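Local coordinates for protein L-aspartate semialdehyde sulfurtransferase (Methanocaldococcus jannaschii, PDB 3KPB) that binds S-adenosylmethionine and S-methyl-5'-thioadenosine through this CBS domain pair and probably, with a partner protein, condenses sulfide with aspartate semialdehyde to homocysteine, at residues 22-27 with 51-56; 35-40 with 46-51; 72-77 with 101-106. All coordinates share one frame; numbering follows the deposited sequence.

Contacts 1 and 2 belong to the first CBS motif and contact 3 to the second, and all three touch the same SAM molecule. Contact 1 pairs helices 20-30 and 50-58; the hairpin of contact 2 lies between them in the chain, and its segment 46-51 runs on into helix 50-58, sharing W51. The centres of contacts 1 and 2 are about 9 Å apart. Contact 3 follows in sequence, on the outer strands of the second sheet, its centre about 13 Å from that of contact 2 and about 22 Å from that of contact 1. G46 packs on V72 and V38 on V105. The ligand joins both motifs, consistent with ligand binding closing the domain pair.

Contact 1 of 3, residues 22-27 with 51-56; sequences EAAKIL and WDIAKA. With SAM (S-adenosylmethionine), chain E.
The indole of W51 has the SAM methyl carbon CE over one face, offset toward the rim at 4.2 Å above the ring plane, and SAM O3' at its edge, in plane; on the same helix, I53 meets A23, A24 and L27 of 22-27. With CG anti to the backbone N (chi1 -173°), the W51 ring is swung to the ligand, and its CD1 comes within 3.6 Å of SAM C5'. The other flat group, the D52 carboxylate, takes the ribose diol with both oxygens. OD2 accepts from SAM O2' at 2.8 Å, and OD1 accepts from SAM O3' over a distance so short that its exact value is doubtful. D52 OD2 is also bonded to T49 N, which helps to fix the carboxylate's rotation. The bent chain of K55 brings NZ to 3.7 Å from D52 OD1, a long salt bridge that may offset a little of the acid's charge. Away from the ligand, I53 makes all the apolar contacts of segment 51-56 with 22-27. Its CD1 reaches A23 CB at 4.0 Å and sits equally near A24 N, while CG2 approaches A24 CB at 4.3 Å. The L27 and I53 side chains lie alongside, pointing opposite ways, with L27 CD1 4.0 Å from I53 CG1. The segment axes are 10.5 Å apart at an angle of 158°, and L57 of the second subunit also packs on I53. This nearly antiparallel helix pair belongs to the first CBS motif, where helix 50-58 carries the ribose-binding aspartate of the SAM site.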
loop_
_atom_site.group_PDB
_atom_site.type_symbol
_atom_site.label_atom_id
_atom_site.label_comp_id
_atom_site.label_asym_id
_atom_site.label_seq_id
_atom_site.Cartn_x
_atom_site.Cartn_y
_atom_site.Cartn_z
ATOM N N GLU A 22 11.736 12.442 4.487
ATOM C CA GLU A 22 12.658 11.608 5.260
ATOM C C GLU A 22 12.020 10.250 5.554
ATOM O O GLU A 22 12.658 9.213 5.375
ATOM C CB GLU A 22 13.139 12.305 6.542
ATOM C CG GLU A 22 14.226 11.519 7.288
ATOM C CD GLU A 22 14.975 12.328 8.342
ATOM O OE1 GLU A 22 15.374 11.727 9.363
ATOM O OE2 GLU A 22 15.183 13.548 8.154
ATOM N N ALA A 23 10.747 10.254 5.956
ATOM C CA ALA A 23 10.023 9.003 6.216
ATOM C C ALA A 23 9.948 8.111 4.975
ATOM O O ALA A 23 10.163 6.898 5.063
ATOM C CB ALA A 23 8.629 9.289 6.745
ATOM N N ALA A 24 9.654 8.716 3.824
ATOM C CA ALA A 24 9.585 7.983 2.564
ATOM C C ALA A 24 10.934 7.355 2.227
ATOM O O ALA A 24 10.996 6.206 1.778
ATOM C CB ALA A 24 9.128 8.901 1.440
ATOM N N LYS A 25 12.010 8.109 2.452
ATOM C CA LYS A 25 13.355 7.585 2.237
ATOM C C LYS A 25 13.627 6.353 3.099
ATOM O O LYS A 25 14.270 5.409 2.634
ATOM C CB LYS A 25 14.412 8.658 2.486
ATOM C CG LYS A 25 14.518 9.688 1.380
ATOM C CD LYS A 25 15.481 10.793 1.763
ATOM C CE LYS A 25 15.613 11.787 0.628
ATOM N NZ LYS A 25 16.481 12.936 1.011
ATOM N N ILE A 26 13.131 6.361 4.339
ATOM C CA ILE A 26 13.301 5.227 5.254
ATOM C C ILE A 26 12.567 3.986 4.723
ATOM O O ILE A 26 13.125 2.886 4.705
ATOM C CB ILE A 26 12.849 5.585 6.701
ATOM C CG1 ILE A 26 13.760 6.669 7.286
ATOM C CG2 ILE A 26 12.833 4.347 7.611
ATOM C CD1 ILE A 26 13.258 7.279 8.580
ATOM N N LEU A 27 11.321 4.163 4.282
ATOM C CA LEU A 27 10.569 3.055 3.689
ATOM C C LEU A 27 11.312 2.423 2.508
ATOM O O LEU A 27 11.435 1.196 2.429
ATOM C CB LEU A 27 9.176 3.512 3.237
ATOM C CG LEU A 27 8.219 4.072 4.292
ATOM C CD1 LEU A 27 6.905 4.410 3.620
ATOM C CD2 LEU A 27 7.986 3.086 5.422
ATOM N N TRP A 51 0.679 4.534 2.486
ATOM C CA TRP A 51 -0.613 5.206 2.401
ATOM C C TRP A 51 -0.577 6.559 3.111
ATOM O O TRP A 51 -1.091 7.553 2.595
ATOM C CB TRP A 51 -1.736 4.341 2.962
ATOM C CG TRP A 51 -3.080 4.946 2.722
ATOM C CD1 TRP A 51 -3.891 5.546 3.647
ATOM C CD2 TRP A 51 -3.760 5.047 1.466
ATOM N NE1 TRP A 51 -5.045 5.997 3.046
ATOM C CE2 TRP A 51 -4.994 5.695 1.708
ATOM C CE3 TRP A 51 -3.457 4.632 0.159
ATOM C CZ2 TRP A 51 -5.926 5.943 0.688
ATOM C CZ3 TRP A 51 -4.382 4.879 -0.853
ATOM C CH2 TRP A 51 -5.601 5.529 -0.580
ATOM N N ASP A 52 0.042 6.598 4.286
ATOM C CA ASP A 52 0.152 7.848 5.034
ATOM C C ASP A 52 1.068 8.872 4.372
ATOM O O ASP A 52 0.868 10.068 4.550
ATOM C CB ASP A 52 0.629 7.571 6.450
ATOM C CG ASP A 52 -0.302 6.656 7.192
ATOM O OD1 ASP A 52 -1.509 6.973 7.284
ATOM O OD2 ASP A 52 0.171 5.611 7.672
ATOM N N ILE A 53 2.068 8.415 3.622
ATOM C CA ILE A 53 2.884 9.332 2.814
ATOM C C ILE A 53 1.996 10.033 1.783
ATOM O O ILE A 53 2.017 11.259 1.667
ATOM C CB ILE A 53 4.064 8.601 2.118
ATOM C CG1 ILE A 53 4.988 7.931 3.153
ATOM C CG2 ILE A 53 4.848 9.541 1.183
ATOM C CD1 ILE A 53 5.641 8.872 4.187
ATOM N N ALA A 54 1.206 9.252 1.045
ATOM C CA ALA A 54 0.222 9.813 0.117
ATOM C C ALA A 54 -0.759 10.758 0.817
ATOM O O ALA A 54 -1.053 11.842 0.306
ATOM C CB ALA A 54 -0.531 8.702 -0.615
ATOM N N LYS A 55 -1.251 10.357 1.989
ATOM C CA LYS A 55 -2.215 11.167 2.733
ATOM C C LYS A 55 -1.587 12.503 3.157
ATOM O O LYS A 55 -2.225 13.556 3.047
ATOM C CB LYS A 55 -2.729 10.377 3.938
ATOM C CG LYS A 55 -4.149 10.700 4.376
ATOM C CD LYS A 55 -4.793 9.494 5.088
ATOM C CE LYS A 55 -4.002 9.062 6.321
ATOM N NZ LYS A 55 -4.884 8.521 7.404
ATOM N N ALA A 56 -0.328 12.457 3.606
ATOM C CA ALA A 56 0.411 13.670 3.997
ATOM C C ALA A 56 0.541 14.658 2.843
ATOM O O ALA A 56 0.311 15.856 3.015
ATOM C CB ALA A 56 1.785 13.319 4.556
HETATM N N SAM E . -2.616 -2.473 5.075
HETATM C CA SAM E . -3.170 -1.176 4.656
HETATM C C SAM E . -2.111 -0.082 4.826
HETATM O O SAM E . -0.926 -0.292 4.556
HETATM O OXT SAM E . -2.416 1.044 5.231
HETATM C CB SAM E . -4.393 -0.842 5.513
HETATM C CG SAM E . -5.439 -0.070 4.705
HETATM S SD SAM E . -5.894 1.527 5.471
HETATM C CE SAM E . -6.695 2.312 4.091
HETATM C "C5'" SAM E . -4.402 2.574 5.613
HETATM C "C4'" SAM E . -4.110 2.990 7.054
HETATM O "O4'" SAM E . -3.887 1.829 7.869
HETATM C "C3'" SAM E . -2.784 3.745 7.080
HETATM O "O3'" SAM E . -3.068 5.135 7.221
HETATM C "C2'" SAM E . -2.076 3.228 8.330
HETATM O "O2'" SAM E . -1.771 4.332 9.189
HETATM C "C1'" SAM E . -3.124 2.320 8.980
HETATM N N9 SAM E . -2.433 1.192 9.640
HETATM C C8 SAM E . -1.633 0.301 9.049
HETATM N N7 SAM E . -1.187 -0.565 9.962
HETATM C C5 SAM E . -1.709 -0.224 11.138
HETATM C C6 SAM E . -1.608 -0.740 12.424
HETATM N N6 SAM E . -0.864 -1.812 12.678
HETATM N N1 SAM E . -2.282 -0.139 13.416
HETATM C C2 SAM E . -3.029 0.928 13.184
HETATM N N3 SAM E . -3.144 1.445 11.970
HETATM C C4 SAM E . -2.497 0.893 10.934
#

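Contact 2 of 3, residues 35-40 with 46-51; sequences LPIVDE and GIITSW. With SAM (S-adenosylmethionine), chain E.
Strand 35-38 and the latter part of strand 44-48 run antiparallel, with L35-I48 and I37-G46 as hydrogen-bonded pairs and P36-I47 as the non-hydrogen-bonded pair between them. L35 N gives to I48 O at 2.9 Å, and I48 N returns a bond to L35 O at 3.0 Å. I37 N reaches G46 O at 2.8 Å in a nearly straight bond (174°); the reverse bond, G46 N to I37 O, is longer at 3.3 Å. L35, I37 and I48 share one face of the sheet. There I37 and I48 meet at a slant, CG1 to CG1 3.9 Å, and L35 packs on I26 and L27 of helix 20-30. This is the hairpin of the first CBS motif, extended on the far side of strand 35-38 by the parallel strand 14-15. On the other face, beside P36, chi1 of -167° sets I47 CG1 opposite the backbone N and CG2 between N and the carbonyl carbon, and both branches reach the SAM adenine: CG2 lies 3.8 Å from C4, and CD1 is near N6. T49 holds the N-cap of helix 50-58, its OG1 accepting weakly from W51 N. T49 OG1 also gives a weak bond to SAM OXT at 3.5 Å.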
loop_
_atom_site.group_PDB
_atom_site.type_symbol
_atom_site.label_atom_id
_atom_site.label_comp_id
_atom_site.label_asym_id
_atom_site.label_seq_id
_atom_site.Cartn_x
_atom_site.Cartn_y
_atom_site.Cartn_z
ATOM N N LEU A 35 6.282 1.516 9.380
ATOM C CA LEU A 35 7.283 2.231 10.143
ATOM C C LEU A 35 6.666 2.716 11.456
ATOM O O LEU A 35 5.961 3.726 11.478
ATOM C CB LEU A 35 7.816 3.403 9.312
ATOM C CG LEU A 35 8.921 4.253 9.939
ATOM C CD1 LEU A 35 10.179 3.416 10.187
ATOM C CD2 LEU A 35 9.226 5.467 9.065
ATOM N N PRO A 36 6.892 1.970 12.552
ATOM C CA PRO A 36 6.453 2.428 13.873
ATOM C C PRO A 36 7.154 3.732 14.233
ATOM O O PRO A 36 8.354 3.886 13.969
ATOM C CB PRO A 36 6.905 1.305 14.813
ATOM C CG PRO A 36 7.093 0.105 13.937
ATOM C CD PRO A 36 7.462 0.611 12.582
ATOM N N ILE A 37 6.397 4.665 14.804
ATOM C CA ILE A 37 6.939 5.953 15.211
ATOM C C ILE A 37 7.074 5.958 16.728
ATOM O O ILE A 37 6.140 5.586 17.443
ATOM C CB ILE A 37 6.055 7.129 14.731
ATOM C CG1 ILE A 37 5.828 7.062 13.208
ATOM C CG2 ILE A 37 6.659 8.470 15.167
ATOM C CD1 ILE A 37 7.105 7.021 12.355
ATOM N N VAL A 38 8.250 6.342 17.209
ATOM C CA VAL A 38 8.520 6.345 18.641
ATOM C C VAL A 38 8.867 7.752 19.099
ATOM O O VAL A 38 9.318 8.583 18.295
ATOM C CB VAL A 38 9.641 5.351 19.031
ATOM C CG1 VAL A 38 9.198 3.918 18.769
ATOM C CG2 VAL A 38 10.955 5.672 18.303
ATOM N N ASP A 39 8.638 8.023 20.383
ATOM C CA ASP A 39 9.038 9.304 20.945
ATOM C C ASP A 39 10.523 9.300 21.299
ATOM O O ASP A 39 11.232 8.317 21.051
ATOM C CB ASP A 39 8.141 9.739 22.121
ATOM C CG ASP A 39 8.161 8.769 23.298
ATOM O OD1 ASP A 39 9.163 8.050 23.514
ATOM O OD2 ASP A 39 7.151 8.747 24.035
ATOM N N GLU A 40 10.986 10.413 21.861
ATOM C CA GLU A 40 12.404 10.603 22.156
ATOM C C GLU A 40 12.909 9.610 23.206
ATOM O O GLU A 40 14.117 9.489 23.434
ATOM C CB GLU A 40 12.681 12.061 22.563
ATOM C CG GLU A 40 12.168 12.483 23.949
ATOM C CD GLU A 40 10.688 12.870 23.990
ATOM O OE1 GLU A 40 10.257 13.402 25.034
ATOM O OE2 GLU A 40 9.958 12.654 22.996
ATOM N N GLY A 46 2.927 6.046 17.263
ATOM C CA GLY A 46 2.176 6.016 16.013
ATOM C C GLY A 46 2.714 5.033 15.006
ATOM O O GLY A 46 3.671 4.319 15.288
ATOM N N ILE A 47 2.076 4.981 13.839
ATOM C CA ILE A 47 2.567 4.166 12.728
ATOM C C ILE A 47 2.379 4.882 11.380
ATOM O O ILE A 47 1.434 5.657 11.201
ATOM C CB ILE A 47 1.935 2.738 12.734
ATOM C CG1 ILE A 47 2.695 1.800 11.779
ATOM C CG2 ILE A 47 0.425 2.795 12.420
ATOM C CD1 ILE A 47 2.314 0.324 11.903
ATOM N N ILE A 48 3.313 4.640 10.460
ATOM C CA ILE A 48 3.277 5.190 9.105
ATOM C C ILE A 48 3.369 4.044 8.098
ATOM O O ILE A 48 4.146 3.112 8.298
ATOM C CB ILE A 48 4.491 6.159 8.901
ATOM C CG1 ILE A 48 4.275 7.478 9.656
ATOM C CG2 ILE A 48 4.803 6.424 7.412
ATOM C CD1 ILE A 48 3.124 8.337 9.135
ATOM N N THR A 49 2.582 4.108 7.026
ATOM C CA THR A 49 2.773 3.240 5.851
ATOM C C THR A 49 2.862 4.139 4.616
ATOM O O THR A 49 2.681 5.354 4.728
ATOM C CB THR A 49 1.597 2.261 5.651
ATOM O OG1 THR A 49 0.425 3.002 5.295
ATOM C CG2 THR A 49 1.313 1.467 6.917
ATOM N N SER A 50 3.113 3.571 3.436
ATOM C CA SER A 50 3.110 4.410 2.229
ATOM C C SER A 50 1.773 5.117 1.996
ATOM O O SER A 50 1.743 6.184 1.375
ATOM C CB SER A 50 3.529 3.638 0.977
ATOM O OG SER A 50 2.595 2.620 0.671
ATOM N N TRP A 51 0.679 4.534 2.486
ATOM C CA TRP A 51 -0.613 5.206 2.401
ATOM C C TRP A 51 -0.577 6.559 3.111
ATOM O O TRP A 51 -1.091 7.553 2.595
ATOM C CB TRP A 51 -1.736 4.341 2.962
ATOM C CG TRP A 51 -3.080 4.946 2.722
ATOM C CD1 TRP A 51 -3.891 5.546 3.647
ATOM C CD2 TRP A 51 -3.760 5.047 1.466
ATOM N NE1 TRP A 51 -5.045 5.997 3.046
ATOM C CE2 TRP A 51 -4.994 5.695 1.708
ATOM C CE3 TRP A 51 -3.457 4.632 0.159
ATOM C CZ2 TRP A 51 -5.926 5.943 0.688
ATOM C CZ3 TRP A 51 -4.382 4.879 -0.853
ATOM C CH2 TRP A 51 -5.601 5.529 -0.580
HETATM N N SAM E . -2.616 -2.473 5.075
HETATM C CA SAM E . -3.170 -1.176 4.656
HETATM C C SAM E . -2.111 -0.082 4.826
HETATM O O SAM E . -0.926 -0.292 4.556
HETATM O OXT SAM E . -2.416 1.044 5.231
HETATM C CB SAM E . -4.393 -0.842 5.513
HETATM C CG SAM E . -5.439 -0.070 4.705
HETATM S SD SAM E . -5.894 1.527 5.471
HETATM C CE SAM E . -6.695 2.312 4.091
HETATM C "C5'" SAM E . -4.402 2.574 5.613
HETATM C "C4'" SAM E . -4.110 2.990 7.054
HETATM O "O4'" SAM E . -3.887 1.829 7.869
HETATM C "C3'" SAM E . -2.784 3.745 7.080
HETATM O "O3'" SAM E . -3.068 5.135 7.221
HETATM C "C2'" SAM E . -2.076 3.228 8.330
HETATM O "O2'" SAM E . -1.771 4.332 9.189
HETATM C "C1'" SAM E . -3.124 2.320 8.980
HETATM N N9 SAM E . -2.433 1.192 9.640
HETATM C C8 SAM E . -1.633 0.301 9.049
HETATM N N7 SAM E . -1.187 -0.565 9.962
HETATM C C5 SAM E . -1.709 -0.224 11.138
HETATM C C6 SAM E . -1.608 -0.740 12.424
HETATM N N6 SAM E . -0.864 -1.812 12.678
HETATM N N1 SAM E . -2.282 -0.139 13.416
HETATM C C2 SAM E . -3.029 0.928 13.184
HETATM N N3 SAM E . -3.144 1.445 11.970
HETATM C C4 SAM E . -2.497 0.893 10.934
#

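Contact 3 of 3, residues 72-77 with 101-106; sequences VITAHE and DYRRVV. With SAM (S-adenosylmethionine), chain E.
H76 donates from NE2 to D101 OD1 at 2.7 Å, a histidine-carboxylate hydrogen bond that ties strand 75-76 of the second CBS motif to the turn before strand 105-110. These are the outer strands of a three-stranded sheet, with 95-99 between them. The acid is met from above its carboxylate plane, and the ring and carboxylate planes are 49° apart. A chi1 of -163° turns the imidazole away from its own backbone N and over to D101. Beside it, a water donates to E77 OE2 at 2.9 Å and accepts from D101 N at 2.8 Å, a second polar link between the segments. The side chains of E77 and V106 cross at about a right angle, setting E77 OE1 3.7 Å from V106 CG1. The guanidinium of R103 comes near T74 only loosely, with NH2 4.0 Å from OG1.

H76 is positioned in turn by D78 N, bonded to ND1, which helps to fix the ring's rotation. A leucine in place of H76 would probably leave D101 OD1 without its donor and D78 N without its acceptor, with the D101 carboxylate freer to turn. One residue earlier, A75 bonds through its backbone to P97 and V99 of the central strand. At the other end of 72-77 the backbone of I73 reads the SAM adenine: I73 N gives to N1 at 2.9 Å, and SAM N6 gives to I73 O at 3.2 Å, nearly straight at 174°.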
loop_
_atom_site.group_PDB
_atom_site.type_symbol
_atom_site.label_atom_id
_atom_site.label_comp_id
_atom_site.label_asym_id
_atom_site.label_seq_id
_atom_site.Cartn_x
_atom_site.Cartn_y
_atom_site.Cartn_z
ATOM N N VAL A 72 -2.646 2.680 17.312
ATOM C CA VAL A 72 -1.885 1.603 16.705
ATOM C C VAL A 72 -2.358 0.253 17.211
ATOM O O VAL A 72 -2.456 0.023 18.421
ATOM C CB VAL A 72 -0.364 1.740 16.964
ATOM C CG1 VAL A 72 0.418 0.783 16.070
ATOM C CG2 VAL A 72 0.096 3.173 16.733
ATOM N N ILE A 73 -2.656 -0.630 16.264
ATOM C CA ILE A 73 -2.936 -2.029 16.562
ATOM C C ILE A 73 -1.605 -2.756 16.693
ATOM O O ILE A 73 -0.810 -2.792 15.748
ATOM C CB ILE A 73 -3.795 -2.680 15.464
ATOM C CG1 ILE A 73 -5.097 -1.895 15.287
ATOM C CG2 ILE A 73 -4.071 -4.154 15.795
ATOM C CD1 ILE A 73 -5.673 -1.968 13.893
ATOM N N THR A 74 -1.371 -3.328 17.873
ATOM C CA THR A 74 -0.077 -3.886 18.229
ATOM C C THR A 74 -0.216 -5.330 18.666
ATOM O O THR A 74 -1.326 -5.824 18.904
ATOM C CB THR A 74 0.584 -3.104 19.394
ATOM O OG1 THR A 74 -0.269 -3.145 20.548
ATOM C CG2 THR A 74 0.830 -1.650 19.014
ATOM N N ALA A 75 0.928 -6.002 18.740
ATOM C CA ALA A 75 1.023 -7.324 19.326
ATOM C C ALA A 75 1.995 -7.282 20.487
ATOM O O ALA A 75 2.906 -6.452 20.530
ATOM C CB ALA A 75 1.470 -8.337 18.294
ATOM N N HIS A 76 1.791 -8.173 21.444
ATOM C CA HIS A 76 2.682 -8.223 22.581
ATOM C C HIS A 76 3.712 -9.289 22.304
ATOM O O HIS A 76 3.433 -10.282 21.622
ATOM C CB HIS A 76 1.908 -8.522 23.861
ATOM C CG HIS A 76 2.663 -8.206 25.116
ATOM N ND1 HIS A 76 3.497 -9.113 25.733
ATOM C CD2 HIS A 76 2.677 -7.095 25.891
ATOM C CE1 HIS A 76 4.008 -8.568 26.823
ATOM N NE2 HIS A 76 3.526 -7.345 26.943
ATOM N N GLU A 77 4.916 -9.067 22.816
ATOM C CA GLU A 77 5.980 -10.037 22.646
ATOM C C GLU A 77 5.548 -11.436 23.102
ATOM O O GLU A 77 5.884 -12.426 22.451
ATOM C CB GLU A 77 7.292 -9.573 23.299
ATOM C CG GLU A 77 7.156 -8.850 24.637
ATOM C CD GLU A 77 8.501 -8.457 25.232
ATOM O OE1 GLU A 77 9.466 -8.240 24.467
ATOM O OE2 GLU A 77 8.593 -8.359 26.475
ATOM N N ASP A 101 5.851 -4.441 27.762
ATOM C CA ASP A 101 5.033 -3.834 28.816
ATOM C C ASP A 101 5.344 -2.351 29.080
ATOM O O ASP A 101 4.557 -1.667 29.734
ATOM C CB ASP A 101 5.148 -4.633 30.125
ATOM C CG ASP A 101 4.277 -5.894 30.143
ATOM O OD1 ASP A 101 3.356 -6.035 29.307
ATOM O OD2 ASP A 101 4.506 -6.750 31.022
ATOM N N TYR A 102 6.483 -1.860 28.587
ATOM C CA TYR A 102 6.854 -0.447 28.757
ATOM C C TYR A 102 6.620 0.370 27.489
ATOM O O TYR A 102 6.998 1.541 27.416
ATOM C CB TYR A 102 8.303 -0.329 29.250
ATOM C CG TYR A 102 8.459 -0.902 30.631
ATOM C CD1 TYR A 102 8.226 -0.112 31.754
ATOM C CD2 TYR A 102 8.785 -2.252 30.822
ATOM C CE1 TYR A 102 8.331 -0.633 33.030
ATOM C CE2 TYR A 102 8.896 -2.789 32.104
ATOM C CZ TYR A 102 8.668 -1.967 33.201
ATOM O OH TYR A 102 8.769 -2.456 34.483
ATOM N N ARG A 103 5.983 -0.264 26.502
ATOM C CA ARG A 103 5.648 0.359 25.208
ATOM C C ARG A 103 6.847 0.590 24.275
ATOM O O ARG A 103 6.765 1.377 23.325
ATOM C CB ARG A 103 4.830 1.647 25.405
ATOM C CG ARG A 103 3.332 1.428 25.383
ATOM C CD ARG A 103 2.749 1.878 24.060
ATOM N NE ARG A 103 1.634 1.036 23.640
ATOM C CZ ARG A 103 0.846 1.287 22.598
ATOM N NH1 ARG A 103 1.031 2.374 21.858
ATOM N NH2 ARG A 103 -0.139 0.448 22.300
ATOM N N ARG A 104 7.953 -0.101 24.539
ATOM C CA ARG A 104 9.084 -0.112 23.608
ATOM C C ARG A 104 8.762 -0.997 22.407
ATOM O O ARG A 104 8.084 -2.015 22.544
ATOM C CB ARG A 104 10.353 -0.633 24.282
ATOM C CG ARG A 104 10.846 0.227 25.412
ATOM C CD ARG A 104 12.227 -0.197 25.865
ATOM N NE ARG A 104 12.632 0.620 27.001
ATOM C CZ ARG A 104 13.270 1.783 26.906
ATOM N NH1 ARG A 104 13.611 2.277 25.719
ATOM N NH2 ARG A 104 13.574 2.452 28.017
ATOM N N VAL A 105 9.265 -0.623 21.236
ATOM C CA VAL A 105 9.020 -1.416 20.034
ATOM C C VAL A 105 10.107 -2.480 19.900
ATOM O O VAL A 105 11.282 -2.153 19.725
ATOM C CB VAL A 105 8.945 -0.523 18.760
ATOM C CG1 VAL A 105 8.769 -1.375 17.508
ATOM C CG2 VAL A 105 7.803 0.493 18.877
ATOM N N VAL A 106 9.724 -3.752 19.984
ATOM C CA VAL A 106 10.721 -4.825 19.945
ATOM C C VAL A 106 10.858 -5.443 18.551
ATOM O O VAL A 106 11.842 -6.133 18.261
ATOM C CB VAL A 106 10.472 -5.913 21.030
ATOM C CG1 VAL A 106 10.661 -5.326 22.432
ATOM C CG2 VAL A 106 9.092 -6.531 20.880
HETATM N N SAM E . -2.616 -2.473 5.075
HETATM C CA SAM E . -3.170 -1.176 4.656
HETATM C C SAM E . -2.111 -0.082 4.826
HETATM O O SAM E . -0.926 -0.292 4.556
HETATM O OXT SAM E . -2.416 1.044 5.231
HETATM C CB SAM E . -4.393 -0.842 5.513
HETATM C CG SAM E . -5.439 -0.070 4.705
HETATM S SD SAM E . -5.894 1.527 5.471
HETATM C CE SAM E . -6.695 2.312 4.091
HETATM C "C5'" SAM E . -4.402 2.574 5.613
HETATM C "C4'" SAM E . -4.110 2.990 7.054
HETATM O "O4'" SAM E . -3.887 1.829 7.869
HETATM C "C3'" SAM E . -2.784 3.745 7.080
HETATM O "O3'" SAM E . -3.068 5.135 7.221
HETATM C "C2'" SAM E . -2.076 3.228 8.330
HETATM O "O2'" SAM E . -1.771 4.332 9.189
HETATM C "C1'" SAM E . -3.124 2.320 8.980
HETATM N N9 SAM E . -2.433 1.192 9.640
HETATM C C8 SAM E . -1.633 0.301 9.049
HETATM N N7 SAM E . -1.187 -0.565 9.962
HETATM C C5 SAM E . -1.709 -0.224 11.138
HETATM C C6 SAM E . -1.608 -0.740 12.424
HETATM N N6 SAM E . -0.864 -1.812 12.678
HETATM N N1 SAM E . -2.282 -0.139 13.416
HETATM C C2 SAM E . -3.029 0.928 13.184
HETATM N N3 SAM E . -3.144 1.445 11.970
HETATM C C4 SAM E . -2.497 0.893 10.934
HETATM O O HOH W 1 6.854 -7.047 28.314
#